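Local coordinates for hypothetical protein TTHA1785 (Thermus thermophilus, PDB 2EPG) that probably joins RNA ends as a GTP- and manganese-dependent RNA ligase of the RtcB family, working through a GMP-histidine intermediate, at residues Y20-P25 against F36-E41; G65-A70 against V87-P92; I76-G81 against D277-A282; V333-A338 against A359-G364. All blocks are in the same frame, centred on the assembly; numbering follows the deposited sequence.

Interaction 1: residues Y20-P25 against F36-E41; sequences YTYRIP and FFASKE
Tyr22 O accepts from Phe36 N at 2.8 Å, and Tyr22 N returns an equally short, straighter bond to Phe36 O, 166° at the hydrogen. Tyr22 CB sits over one face of the Phe36 ring, 3.6 Å from its centroid, a CH-pi contact. This follows from the Phe36 torsion: chi1 of 65° sets CG between the backbone N and the carbonyl carbon. At the edge of the Phe36 ring lies Ile24 CG1, 3.9 Å from Phe36 CE1. The pairing belongs to the antiparallel beta hairpin of strands 21-24 and 34-37. Thr21 and Phe37 form its non-hydrogen-bonded pair, and their side chains run side by side on the face covered by helix 462-470. On the other face, Leu43 of helix 40-48 touches both Tyr22 and Phe36. Past the strand, Ala38 N donates to Tyr20 O at 2.9 Å. Lys40 bends at chi2 and crosses Tyr22 at about a right angle, bringing Lys40 NZ to Tyr22 OH as a hydrogen bond of 3.1 Å.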
loop_
_atom_site.group_PDB
_atom_site.type_symbol
_atom_site.label_atom_id
_atom_site.label_comp_id
_atom_site.label_asym_id
_atom_site.label_seq_id
_atom_site.Cartn_x
_atom_site.Cartn_y
_atom_site.Cartn_z
ATOM N N TYR A 20 17.672 1.475 15.792
ATOM C CA TYR A 20 17.208 1.118 14.457
ATOM C C TYR A 20 17.096 2.287 13.464
ATOM O O TYR A 20 16.427 2.157 12.442
ATOM C CB TYR A 20 15.848 0.407 14.543
ATOM C CG TYR A 20 15.847 -0.776 15.480
ATOM C CD1 TYR A 20 15.790 -0.591 16.860
ATOM C CD2 TYR A 20 15.944 -2.073 14.991
ATOM C CE1 TYR A 20 15.834 -1.671 17.735
ATOM C CE2 TYR A 20 15.984 -3.174 15.851
ATOM C CZ TYR A 20 15.930 -2.961 17.225
ATOM O OH TYR A 20 15.978 -4.033 18.086
ATOM N N THR A 21 17.772 3.399 13.743
ATOM C CA THR A 21 17.710 4.578 12.880
ATOM C C THR A 21 19.097 5.086 12.447
ATOM O O THR A 21 19.941 5.427 13.295
ATOM C CB THR A 21 16.953 5.701 13.605
ATOM O OG1 THR A 21 15.704 5.185 14.095
ATOM C CG2 THR A 21 16.688 6.873 12.675
ATOM N N TYR A 22 19.322 5.152 11.130
ATOM C CA TYR A 22 20.600 5.608 10.564
ATOM C C TYR A 22 20.476 6.807 9.628
ATOM O O TYR A 22 19.508 6.942 8.874
ATOM C CB TYR A 22 21.282 4.461 9.823
ATOM C CG TYR A 22 21.473 3.243 10.700
ATOM C CD1 TYR A 22 22.465 3.215 11.686
ATOM C CD2 TYR A 22 20.623 2.139 10.584
ATOM C CE1 TYR A 22 22.607 2.116 12.540
ATOM C CE2 TYR A 22 20.749 1.032 11.432
ATOM C CZ TYR A 22 21.744 1.028 12.407
ATOM O OH TYR A 22 21.866 -0.058 13.243
ATOM N N ARG A 23 21.490 7.661 9.671
ATOM C CA ARG A 23 21.525 8.870 8.885
ATOM C C ARG A 23 22.693 8.868 7.895
ATOM O O ARG A 23 23.807 8.464 8.233
ATOM C CB ARG A 23 21.634 10.050 9.848
ATOM C CG ARG A 23 21.762 11.400 9.234
ATOM C CD ARG A 23 22.602 12.265 10.149
ATOM N NE ARG A 23 22.812 13.561 9.539
ATOM C CZ ARG A 23 23.940 14.252 9.586
ATOM N NH1 ARG A 23 23.992 15.420 8.977
ATOM N NH2 ARG A 23 25.003 13.785 10.235
ATOM N N ILE A 24 22.407 9.271 6.660
ATOM C CA ILE A 24 23.415 9.385 5.608
ATOM C C ILE A 24 23.574 10.887 5.475
ATOM O O ILE A 24 22.747 11.556 4.855
ATOM C CB ILE A 24 22.918 8.815 4.267
ATOM C CG1 ILE A 24 22.719 7.305 4.389
ATOM C CG2 ILE A 24 23.910 9.157 3.152
ATOM C CD1 ILE A 24 21.922 6.693 3.261
ATOM N N PRO A 25 24.623 11.449 6.076
ATOM C CA PRO A 25 24.754 12.899 5.945
ATOM C C PRO A 25 24.900 13.392 4.502
ATOM O O PRO A 25 25.481 12.724 3.646
ATOM C CB PRO A 25 25.948 13.229 6.850
ATOM C CG PRO A 25 26.715 11.944 6.919
ATOM C CD PRO A 25 25.660 10.881 6.955
ATOM N N PHE A 36 17.504 6.186 7.104
ATOM C CA PHE A 36 16.893 4.877 6.886
ATOM C C PHE A 36 16.798 4.088 8.187
ATOM O O PHE A 36 17.607 4.268 9.100
ATOM C CB PHE A 36 17.635 4.055 5.810
ATOM C CG PHE A 36 19.044 3.667 6.173
ATOM C CD1 PHE A 36 20.104 4.538 5.937
ATOM C CD2 PHE A 36 19.313 2.417 6.722
ATOM C CE1 PHE A 36 21.417 4.173 6.242
ATOM C CE2 PHE A 36 20.622 2.036 7.036
ATOM C CZ PHE A 36 21.680 2.918 6.794
ATOM N N PHE A 37 15.782 3.240 8.280
ATOM C CA PHE A 37 15.571 2.441 9.474
ATOM C C PHE A 37 16.015 1.008 9.212
ATOM O O PHE A 37 15.691 0.428 8.174
ATOM C CB PHE A 37 14.089 2.494 9.886
ATOM C CG PHE A 37 13.536 3.895 9.993
ATOM C CD1 PHE A 37 12.934 4.511 8.898
ATOM C CD2 PHE A 37 13.658 4.616 11.173
ATOM C CE1 PHE A 37 12.466 5.823 8.979
ATOM C CE2 PHE A 37 13.197 5.928 11.270
ATOM C CZ PHE A 37 12.600 6.536 10.172
ATOM N N ALA A 38 16.766 0.428 10.144
ATOM C CA ALA A 38 17.229 -0.938 9.947
ATOM C C ALA A 38 17.725 -1.619 11.213
ATOM O O ALA A 38 17.891 -0.990 12.253
ATOM C CB ALA A 38 18.320 -0.956 8.894
ATOM N N SER A 39 17.958 -2.923 11.104
ATOM C CA SER A 39 18.435 -3.744 12.219
ATOM C C SER A 39 19.928 -3.926 12.092
ATOM O O SER A 39 20.511 -3.614 11.052
ATOM C CB SER A 39 17.799 -5.142 12.181
ATOM O OG SER A 39 16.442 -5.143 12.598
ATOM N N LYS A 40 20.550 -4.441 13.151
ATOM C CA LYS A 40 21.977 -4.712 13.096
ATOM C C LYS A 40 22.106 -5.813 12.059
ATOM O O LYS A 40 23.088 -5.886 11.325
ATOM C CB LYS A 40 22.502 -5.194 14.452
ATOM C CG LYS A 40 22.765 -4.053 15.426
ATOM C CD LYS A 40 23.666 -3.009 14.764
ATOM C CE LYS A 40 23.821 -1.754 15.601
ATOM N NZ LYS A 40 24.469 -0.676 14.799
ATOM N N GLU A 41 21.074 -6.647 11.994
ATOM C CA GLU A 41 21.030 -7.754 11.056
ATOM C C GLU A 41 20.691 -7.299 9.642
ATOM O O GLU A 41 21.251 -7.802 8.671
ATOM C CB GLU A 41 20.014 -8.791 11.531
ATOM C CG GLU A 41 20.357 -9.406 12.880
ATOM C CD GLU A 41 21.806 -9.891 12.961
ATOM O OE1 GLU A 41 22.713 -9.052 13.165
ATOM O OE2 GLU A 41 22.041 -11.113 12.813
#

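Interaction 2: residues G65-A70 against V87-P92; sequences GIVEPA and VAAFDP
Ile66 packs its branched side chain against the ring of Phe90, where the loop 65-70 runs along strand 86-90. A single beta bridge, Ile66 with Phe90, ties the two. The loop leads from helix 52-60 into strand 70-73, which pairs antiparallel with strand 86-90. The bump is the root of the Ile66 side chain. Ile66 CB comes to 3.6 Å from Phe90 CE2, and CG1 lies over one face of the ring, displaced toward the rim. With CG1 anti to the backbone N (chi1 -179°), the chain runs on beyond the rim, bringing Ile66 CD1 near Phe90 CZ. Beyond it, Ile66 CD1 also nears the small Ala88 CB, a looser contact. Val60 of helix 52-60 touches both Ile66 and Ala88, and Leu63 touches Phe90.

Val67 fills the hollow beside Ala89 and Asp91. Its CB stands 4.1 Å from Ala89 CB, and its CG2 reaches 4.0 Å from Asp91 CB. The short methyl of Ala89 lets Val67 come down close to the strand. Gly65 lies against Phe90 and Asp91, and its positive phi favours glycine.

Two backbone hydrogen bonds flank the bridge. Asp91 N donates to Gly65 O at 3.0 Å, and Val67 N donates to Ala89 O at 2.8 Å. Farther along, the loop bulges away through the cis peptide before Pro69. One water spans the gap there. It accepts from Ala89 N at 2.8 Å and donates to both Val67 O and Pro69 O.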
loop_
_atom_site.group_PDB
_atom_site.type_symbol
_atom_site.label_atom_id
_atom_site.label_comp_id
_atom_site.label_asym_id
_atom_site.label_seq_id
_atom_site.Cartn_x
_atom_site.Cartn_y
_atom_site.Cartn_z
ATOM N N GLY A 65 13.610 20.504 -4.615
ATOM C CA GLY A 65 12.524 20.671 -3.661
ATOM C C GLY A 65 12.304 19.510 -2.706
ATOM O O GLY A 65 11.257 19.429 -2.057
ATOM N N ILE A 66 13.259 18.593 -2.608
ATOM C CA ILE A 66 13.055 17.493 -1.683
ATOM C C ILE A 66 13.103 18.046 -0.262
ATOM O O ILE A 66 13.853 18.969 0.016
ATOM C CB ILE A 66 14.111 16.390 -1.839
ATOM C CG1 ILE A 66 13.808 15.264 -0.847
ATOM C CG2 ILE A 66 15.520 16.957 -1.631
ATOM C CD1 ILE A 66 14.305 13.944 -1.288
ATOM N N VAL A 67 12.277 17.487 0.615
ATOM C CA VAL A 67 12.222 17.908 2.012
ATOM C C VAL A 67 13.070 16.928 2.826
ATOM O O VAL A 67 12.958 15.707 2.665
ATOM C CB VAL A 67 10.755 17.911 2.529
ATOM C CG1 VAL A 67 10.691 18.339 4.012
ATOM C CG2 VAL A 67 9.901 18.856 1.661
ATOM N N GLU A 68 13.938 17.458 3.681
ATOM C CA GLU A 68 14.797 16.611 4.495
ATOM C C GLU A 68 13.990 15.838 5.542
ATOM O O GLU A 68 13.136 16.410 6.223
ATOM C CB GLU A 68 15.861 17.465 5.197
ATOM C CG GLU A 68 16.927 16.655 5.918
ATOM C CD GLU A 68 18.145 17.505 6.260
ATOM O OE1 GLU A 68 18.084 18.274 7.247
ATOM O OE2 GLU A 68 19.154 17.419 5.526
ATOM N N PRO A 69 14.253 14.523 5.684
ATOM C CA PRO A 69 15.248 13.780 4.909
ATOM C C PRO A 69 14.573 12.824 3.936
ATOM O O PRO A 69 13.386 12.534 4.072
ATOM C CB PRO A 69 15.982 13.000 5.979
ATOM C CG PRO A 69 14.802 12.522 6.843
ATOM C CD PRO A 69 13.899 13.786 6.915
ATOM N N ALA A 70 15.336 12.336 2.960
ATOM C CA ALA A 70 14.820 11.343 2.031
ATOM C C ALA A 70 14.859 10.105 2.931
ATOM O O ALA A 70 15.819 9.943 3.689
ATOM C CB ALA A 70 15.773 11.176 0.824
ATOM N N VAL A 87 10.440 6.693 0.986
ATOM C CA VAL A 87 9.485 7.747 1.290
ATOM C C VAL A 87 10.238 9.036 0.981
ATOM O O VAL A 87 11.358 9.246 1.478
ATOM C CB VAL A 87 9.069 7.726 2.784
ATOM C CG1 VAL A 87 8.222 8.955 3.124
ATOM C CG2 VAL A 87 8.296 6.454 3.094
ATOM N N ALA A 88 9.640 9.896 0.162
ATOM C CA ALA A 88 10.291 11.158 -0.204
ATOM C C ALA A 88 9.257 12.253 -0.365
ATOM O O ALA A 88 8.383 12.164 -1.224
ATOM C CB ALA A 88 11.087 10.985 -1.518
ATOM N N ALA A 89 9.362 13.285 0.461
ATOM C CA ALA A 89 8.430 14.397 0.417
ATOM C C ALA A 89 9.040 15.536 -0.409
ATOM O O ALA A 89 10.248 15.803 -0.319
ATOM C CB ALA A 89 8.120 14.864 1.845
ATOM N N PHE A 90 8.204 16.174 -1.231
ATOM C CA PHE A 90 8.626 17.278 -2.086
ATOM C C PHE A 90 7.720 18.494 -1.895
ATOM O O PHE A 90 6.496 18.359 -1.887
ATOM C CB PHE A 90 8.621 16.829 -3.548
ATOM C CG PHE A 90 9.755 15.886 -3.892
ATOM C CD1 PHE A 90 9.624 14.511 -3.707
ATOM C CD2 PHE A 90 10.961 16.383 -4.369
ATOM C CE1 PHE A 90 10.678 13.644 -3.995
ATOM C CE2 PHE A 90 12.026 15.521 -4.659
ATOM C CZ PHE A 90 11.886 14.154 -4.474
ATOM N N ASP A 91 8.320 19.674 -1.732
ATOM C CA ASP A 91 7.550 20.893 -1.510
ATOM C C ASP A 91 7.304 21.670 -2.807
ATOM O O ASP A 91 8.237 22.213 -3.403
ATOM C CB ASP A 91 8.277 21.803 -0.514
ATOM C CG ASP A 91 7.420 22.972 -0.057
ATOM O OD1 ASP A 91 6.508 23.385 -0.788
ATOM O OD2 ASP A 91 7.674 23.495 1.041
ATOM N N PRO A 92 6.038 21.761 -3.236
ATOM C CA PRO A 92 5.676 22.475 -4.471
ATOM C C PRO A 92 6.164 23.919 -4.476
ATOM O O PRO A 92 6.585 24.434 -5.510
ATOM C CB PRO A 92 4.142 22.408 -4.489
ATOM C CG PRO A 92 3.821 21.250 -3.601
ATOM C CD PRO A 92 4.831 21.376 -2.491
HETATM O O HOH W 1 11.828 13.439 1.767
#

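Interaction 3: residues I76-G81 against D277-A282; sequences IHWGYG and DKQLAA
The Tyr80 ring carries Gln279 on one face. Gln279 CB stands over its centre, 3.8 Å from the centroid and 7° off the ring normal, a CH-pi contact. The Gln279 amide reaches over the CD1 and CE1 side of the ring, its plane turned 46° from that of the ring. From another direction Gln279 OE1 lies 3.8 Å from Trp78 CZ2, where the two side chains cross at about a right angle. The contact joins the loop after strand 76-77 to a short 3-10 turn, residues 278-280, that opens with an Asx turn. In that turn Asp277 OD2 accepts from Gln279 N at 2.8 Å, from above the carboxylate plane. This bond fixes the start of the turn and is consistent with holding Gln279 over the Tyr80 face. Tyr80 also touches Val261 of helix 250-265, and Gln56 of helix 52-60 touches Trp78.

Gly81 continues the packing with its backbone. Its N lies 3.4 Å from Gln279 CB, and Leu280 CD1 comes close to its carbonyl carbon. Gly81 CA makes a CA-H...O contact with Gln279 O, and its positive phi favours glycine. Leu280 is backed by Asn59 of helix 52-60 and by Leu63.

Both loops also share a water. It accepts from Gly81 N at 2.9 Å and lies 2.6 Å from both Asp277 OD1 and Gln279 OE1.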
loop_
_atom_site.group_PDB
_atom_site.type_symbol
_atom_site.label_atom_id
_atom_site.label_comp_id
_atom_site.label_asym_id
_atom_site.label_seq_id
_atom_site.Cartn_x
_atom_site.Cartn_y
_atom_site.Cartn_z
ATOM N N ILE A 76 13.942 -2.015 2.626
ATOM C CA ILE A 76 14.422 -1.352 1.423
ATOM C C ILE A 76 15.232 -2.262 0.517
ATOM O O ILE A 76 15.986 -3.124 0.993
ATOM C CB ILE A 76 15.298 -0.153 1.785
ATOM C CG1 ILE A 76 15.901 0.469 0.522
ATOM C CG2 ILE A 76 16.409 -0.589 2.718
ATOM C CD1 ILE A 76 16.840 1.630 0.817
ATOM N N HIS A 77 15.060 -2.064 -0.791
ATOM C CA HIS A 77 15.799 -2.812 -1.810
ATOM C C HIS A 77 15.747 -2.152 -3.184
ATOM O O HIS A 77 14.974 -1.215 -3.408
ATOM C CB HIS A 77 15.316 -4.266 -1.910
ATOM C CG HIS A 77 13.839 -4.415 -2.079
ATOM N ND1 HIS A 77 13.279 -5.117 -3.125
ATOM C CD2 HIS A 77 12.807 -4.005 -1.303
ATOM C CE1 HIS A 77 11.965 -5.137 -2.985
ATOM N NE2 HIS A 77 11.653 -4.469 -1.887
ATOM N N TRP A 78 16.586 -2.654 -4.092
ATOM C CA TRP A 78 16.693 -2.129 -5.450
ATOM C C TRP A 78 15.339 -1.917 -6.127
ATOM O O TRP A 78 14.468 -2.784 -6.095
ATOM C CB TRP A 78 17.552 -3.062 -6.319
ATOM C CG TRP A 78 17.972 -2.418 -7.607
ATOM C CD1 TRP A 78 19.111 -1.684 -7.826
ATOM C CD2 TRP A 78 17.196 -2.317 -8.810
ATOM N NE1 TRP A 78 19.083 -1.128 -9.085
ATOM C CE2 TRP A 78 17.919 -1.497 -9.711
ATOM C CE3 TRP A 78 15.951 -2.832 -9.212
ATOM C CZ2 TRP A 78 17.440 -1.181 -10.995
ATOM C CZ3 TRP A 78 15.472 -2.515 -10.490
ATOM C CH2 TRP A 78 16.220 -1.693 -11.364
ATOM N N GLY A 79 15.175 -0.751 -6.742
ATOM C CA GLY A 79 13.939 -0.436 -7.438
ATOM C C GLY A 79 14.184 0.403 -8.680
ATOM O O GLY A 79 15.323 0.601 -9.090
ATOM N N TYR A 80 13.111 0.890 -9.286
ATOM C CA TYR A 80 13.209 1.720 -10.479
ATOM C C TYR A 80 13.429 3.182 -10.069
ATOM O O TYR A 80 12.488 3.882 -9.689
ATOM C CB TYR A 80 11.919 1.599 -11.295
ATOM C CG TYR A 80 11.981 2.266 -12.650
ATOM C CD1 TYR A 80 12.643 1.657 -13.718
ATOM C CD2 TYR A 80 11.397 3.519 -12.861
ATOM C CE1 TYR A 80 12.723 2.280 -14.967
ATOM C CE2 TYR A 80 11.472 4.153 -14.102
ATOM C CZ TYR A 80 12.137 3.527 -15.151
ATOM O OH TYR A 80 12.213 4.142 -16.383
ATOM N N GLY A 81 14.671 3.644 -10.149
ATOM C CA GLY A 81 14.971 5.018 -9.769
ATOM C C GLY A 81 14.986 5.153 -8.256
ATOM O O GLY A 81 16.055 5.196 -7.643
ATOM N N ASP A 277 20.296 9.395 -12.453
ATOM C CA ASP A 277 19.803 8.103 -12.901
ATOM C C ASP A 277 18.550 8.421 -13.711
ATOM O O ASP A 277 17.624 9.042 -13.197
ATOM C CB ASP A 277 19.470 7.240 -11.677
ATOM C CG ASP A 277 18.709 5.974 -12.024
ATOM O OD1 ASP A 277 18.315 5.255 -11.081
ATOM O OD2 ASP A 277 18.497 5.691 -13.223
ATOM N N LYS A 278 18.524 8.015 -14.977
ATOM C CA LYS A 278 17.377 8.286 -15.842
ATOM C C LYS A 278 16.063 7.725 -15.307
ATOM O O LYS A 278 14.986 8.228 -15.637
ATOM C CB LYS A 278 17.628 7.736 -17.253
ATOM C CG LYS A 278 18.224 6.329 -17.272
ATOM C CD LYS A 278 17.550 5.404 -18.291
ATOM C CE LYS A 278 16.132 5.022 -17.857
ATOM N NZ LYS A 278 15.537 3.970 -18.745
ATOM N N GLN A 279 16.151 6.690 -14.478
ATOM C CA GLN A 279 14.958 6.070 -13.915
ATOM C C GLN A 279 14.326 6.963 -12.847
ATOM O O GLN A 279 13.235 6.680 -12.343
ATOM C CB GLN A 279 15.303 4.695 -13.331
ATOM C CG GLN A 279 16.105 3.815 -14.286
ATOM C CD GLN A 279 15.959 2.328 -13.995
ATOM O OE1 GLN A 279 16.160 1.876 -12.865
ATOM N NE2 GLN A 279 15.609 1.559 -15.021
ATOM N N LEU A 280 15.019 8.049 -12.522
ATOM C CA LEU A 280 14.553 9.023 -11.536
ATOM C C LEU A 280 13.714 10.098 -12.242
ATOM O O LEU A 280 13.368 11.131 -11.649
ATOM C CB LEU A 280 15.762 9.673 -10.872
ATOM C CG LEU A 280 15.847 9.733 -9.353
ATOM C CD1 LEU A 280 15.604 8.368 -8.731
ATOM C CD2 LEU A 280 17.224 10.261 -8.985
ATOM N N ALA A 281 13.405 9.849 -13.513
ATOM C CA ALA A 281 12.629 10.768 -14.340
ATOM C C ALA A 281 11.535 11.485 -13.554
ATOM O O ALA A 281 10.628 10.843 -13.035
ATOM C CB ALA A 281 12.021 10.007 -15.503
ATOM N N ALA A 282 11.619 12.815 -13.482
ATOM C CA ALA A 282 10.645 13.612 -12.729
ATOM C C ALA A 282 10.306 14.924 -13.434
ATOM O O ALA A 282 11.015 15.342 -14.336
ATOM C CB ALA A 282 11.194 13.916 -11.333
HETATM O O HOH W 2 17.359 2.803 -10.777
#

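Interaction 4: residues V333-A338 against A359-G364; sequences VLYDLA and ATRAFG
Tyr335 CG lies anti to its backbone nitrogen (chi1 -153°), which turns the ring toward segment 359-364, and the Arg361 chain bends at chi3 (71°) to bring its guanidinium to the same place. Tyr335 OH and Arg361 NH1 are 2.9 Å apart. Each lies at the edge of the other's flat group, and the planes differ by 32°. Within the same segment as the arginine, Phe363 CD1 rests over the centre of one guanidinium face. Leu337 points the same way as Tyr335. Its CD1 is 3.7 Å from Thr360 CB and equally near Arg361 O. The contact lies in the core of the RtcB fold, where the long strand 332-347 runs past the short strand 360-361. The latter pairs antiparallel with strand 407-408. A classic beta bulge at Leu334 and Tyr335, opposite Leu113, interrupts the long strand. Thr360 touches His339, and its OG1 bonds to Cys409 O, beside His410, the predicted GMP-histidine nucleophile. Between 333-338 and 359-364, two waters bridge the backbones. One accepts from Arg361 N at 3.0 Å and also approaches Ala338 O. A second lies 3.0 Å from Ala359 O and is weakly bonded to Ala338 O.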
loop_
_atom_site.group_PDB
_atom_site.type_symbol
_atom_site.label_atom_id
_atom_site.label_comp_id
_atom_site.label_asym_id
_atom_site.label_seq_id
_atom_site.Cartn_x
_atom_site.Cartn_y
_atom_site.Cartn_z
ATOM N N VAL A 333 -14.826 -3.786 7.024
ATOM C CA VAL A 333 -13.527 -3.302 6.606
ATOM C C VAL A 333 -12.821 -2.765 7.863
ATOM O O VAL A 333 -13.294 -1.813 8.487
ATOM C CB VAL A 333 -13.662 -2.157 5.578
ATOM C CG1 VAL A 333 -12.288 -1.599 5.237
ATOM C CG2 VAL A 333 -14.373 -2.682 4.293
ATOM N N LEU A 334 -11.724 -3.404 8.257
ATOM C CA LEU A 334 -10.959 -2.940 9.407
ATOM C C LEU A 334 -10.214 -1.716 8.876
ATOM O O LEU A 334 -10.298 -0.622 9.444
ATOM C CB LEU A 334 -9.998 -4.036 9.873
ATOM C CG LEU A 334 -9.255 -3.760 11.185
ATOM C CD1 LEU A 334 -8.874 -5.082 11.829
ATOM C CD2 LEU A 334 -8.026 -2.883 10.915
ATOM N N TYR A 335 -9.490 -1.901 7.777
ATOM C CA TYR A 335 -8.815 -0.777 7.117
ATOM C C TYR A 335 -8.419 -1.164 5.691
ATOM O O TYR A 335 -8.454 -2.337 5.320
ATOM C CB TYR A 335 -7.559 -0.320 7.885
ATOM C CG TYR A 335 -7.252 1.134 7.636
ATOM C CD1 TYR A 335 -8.200 2.116 7.921
ATOM C CD2 TYR A 335 -6.034 1.541 7.106
ATOM C CE1 TYR A 335 -7.934 3.464 7.674
ATOM C CE2 TYR A 335 -5.769 2.883 6.871
ATOM C CZ TYR A 335 -6.729 3.835 7.158
ATOM O OH TYR A 335 -6.474 5.168 6.923
ATOM N N ASP A 336 -8.040 -0.169 4.900
ATOM C CA ASP A 336 -7.598 -0.384 3.527
ATOM C C ASP A 336 -6.622 0.755 3.215
ATOM O O ASP A 336 -6.970 1.929 3.355
ATOM C CB ASP A 336 -8.821 -0.377 2.588
ATOM C CG ASP A 336 -8.445 -0.482 1.103
ATOM O OD1 ASP A 336 -9.093 -1.273 0.386
ATOM O OD2 ASP A 336 -7.528 0.237 0.643
ATOM N N LEU A 337 -5.394 0.414 2.821
ATOM C CA LEU A 337 -4.399 1.431 2.515
ATOM C C LEU A 337 -3.447 1.035 1.395
ATOM O O LEU A 337 -3.233 -0.139 1.114
ATOM C CB LEU A 337 -3.575 1.794 3.765
ATOM C CG LEU A 337 -2.397 0.880 4.156
ATOM C CD1 LEU A 337 -1.683 1.437 5.400
ATOM C CD2 LEU A 337 -2.911 -0.536 4.425
ATOM N N ALA A 338 -2.879 2.052 0.760
ATOM C CA ALA A 338 -1.950 1.882 -0.344
ATOM C C ALA A 338 -0.532 1.587 0.120
ATOM O O ALA A 338 -0.146 1.973 1.219
ATOM C CB ALA A 338 -1.946 3.153 -1.197
ATOM N N ALA A 359 5.864 1.391 0.865
ATOM C CA ALA A 359 5.859 1.932 2.216
ATOM C C ALA A 359 4.436 2.417 2.400
ATOM O O ALA A 359 3.723 2.668 1.418
ATOM C CB ALA A 359 6.846 3.086 2.349
ATOM N N THR A 360 4.020 2.536 3.649
ATOM C CA THR A 360 2.656 2.926 3.961
ATOM C C THR A 360 2.525 4.234 4.682
ATOM O O THR A 360 3.460 4.690 5.329
ATOM C CB THR A 360 1.980 1.878 4.879
ATOM O OG1 THR A 360 2.810 1.657 6.033
ATOM C CG2 THR A 360 1.768 0.563 4.145
ATOM N N ARG A 361 1.346 4.834 4.555
ATOM C CA ARG A 361 1.037 6.047 5.281
ATOM C C ARG A 361 0.732 5.416 6.629
ATOM O O ARG A 361 0.158 4.329 6.686
ATOM C CB ARG A 361 -0.224 6.736 4.748
ATOM C CG ARG A 361 -0.442 8.113 5.348
ATOM C CD ARG A 361 -1.822 8.682 5.017
ATOM N NE ARG A 361 -2.884 7.984 5.731
ATOM C CZ ARG A 361 -4.160 8.362 5.717
ATOM N NH1 ARG A 361 -5.073 7.678 6.396
ATOM N NH2 ARG A 361 -4.528 9.422 5.015
ATOM N N ALA A 362 1.104 6.084 7.708
ATOM C CA ALA A 362 0.889 5.508 9.028
ATOM C C ALA A 362 0.665 6.607 10.047
ATOM O O ALA A 362 1.511 6.841 10.924
ATOM C CB ALA A 362 2.103 4.667 9.409
ATOM N N PHE A 363 -0.471 7.291 9.911
ATOM C CA PHE A 363 -0.812 8.368 10.813
ATOM C C PHE A 363 -0.988 7.901 12.260
ATOM O O PHE A 363 -1.380 6.748 12.533
ATOM C CB PHE A 363 -2.052 9.099 10.300
ATOM C CG PHE A 363 -1.780 9.983 9.102
ATOM C CD1 PHE A 363 -2.826 10.574 8.403
ATOM C CD2 PHE A 363 -0.469 10.201 8.666
ATOM C CE1 PHE A 363 -2.576 11.372 7.288
ATOM C CE2 PHE A 363 -0.198 10.999 7.550
ATOM C CZ PHE A 363 -1.257 11.588 6.854
ATOM N N GLY A 364 -0.682 8.802 13.188
ATOM C CA GLY A 364 -0.758 8.459 14.597
ATOM C C GLY A 364 -1.946 8.987 15.367
ATOM O O GLY A 364 -2.798 9.687 14.810
HETATM O O HOH W 3 -0.634 4.088 2.409
HETATM O O HOH W 4 1.404 4.301 0.348
#

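Along the chain, interaction 1 closes before the others open. Interactions 2 and 3 then alternate their segments, and interaction 4 comes last. Interactions 2 and 3 have centres about 15 Å apart; they involve strands 86-90 and 76-77, which follow each other in the chain. The centres of interactions 1 and 2 are about 19 Å apart. Strand 34-37 runs parallel to strand 70-73, which pairs with strand 86-90. Interaction 4 sits nearest the centre of the chain, about 7 Å away. It touches interaction 2 through Val87 CG2 and Ala359 CB, 3.7 Å apart. Interactions 1, 2 and 3 come within about 9 to 11 Å of predicted GMP-site side chains, the Thr360 side chain within about 3 to 4 Å of those of His339 and His410.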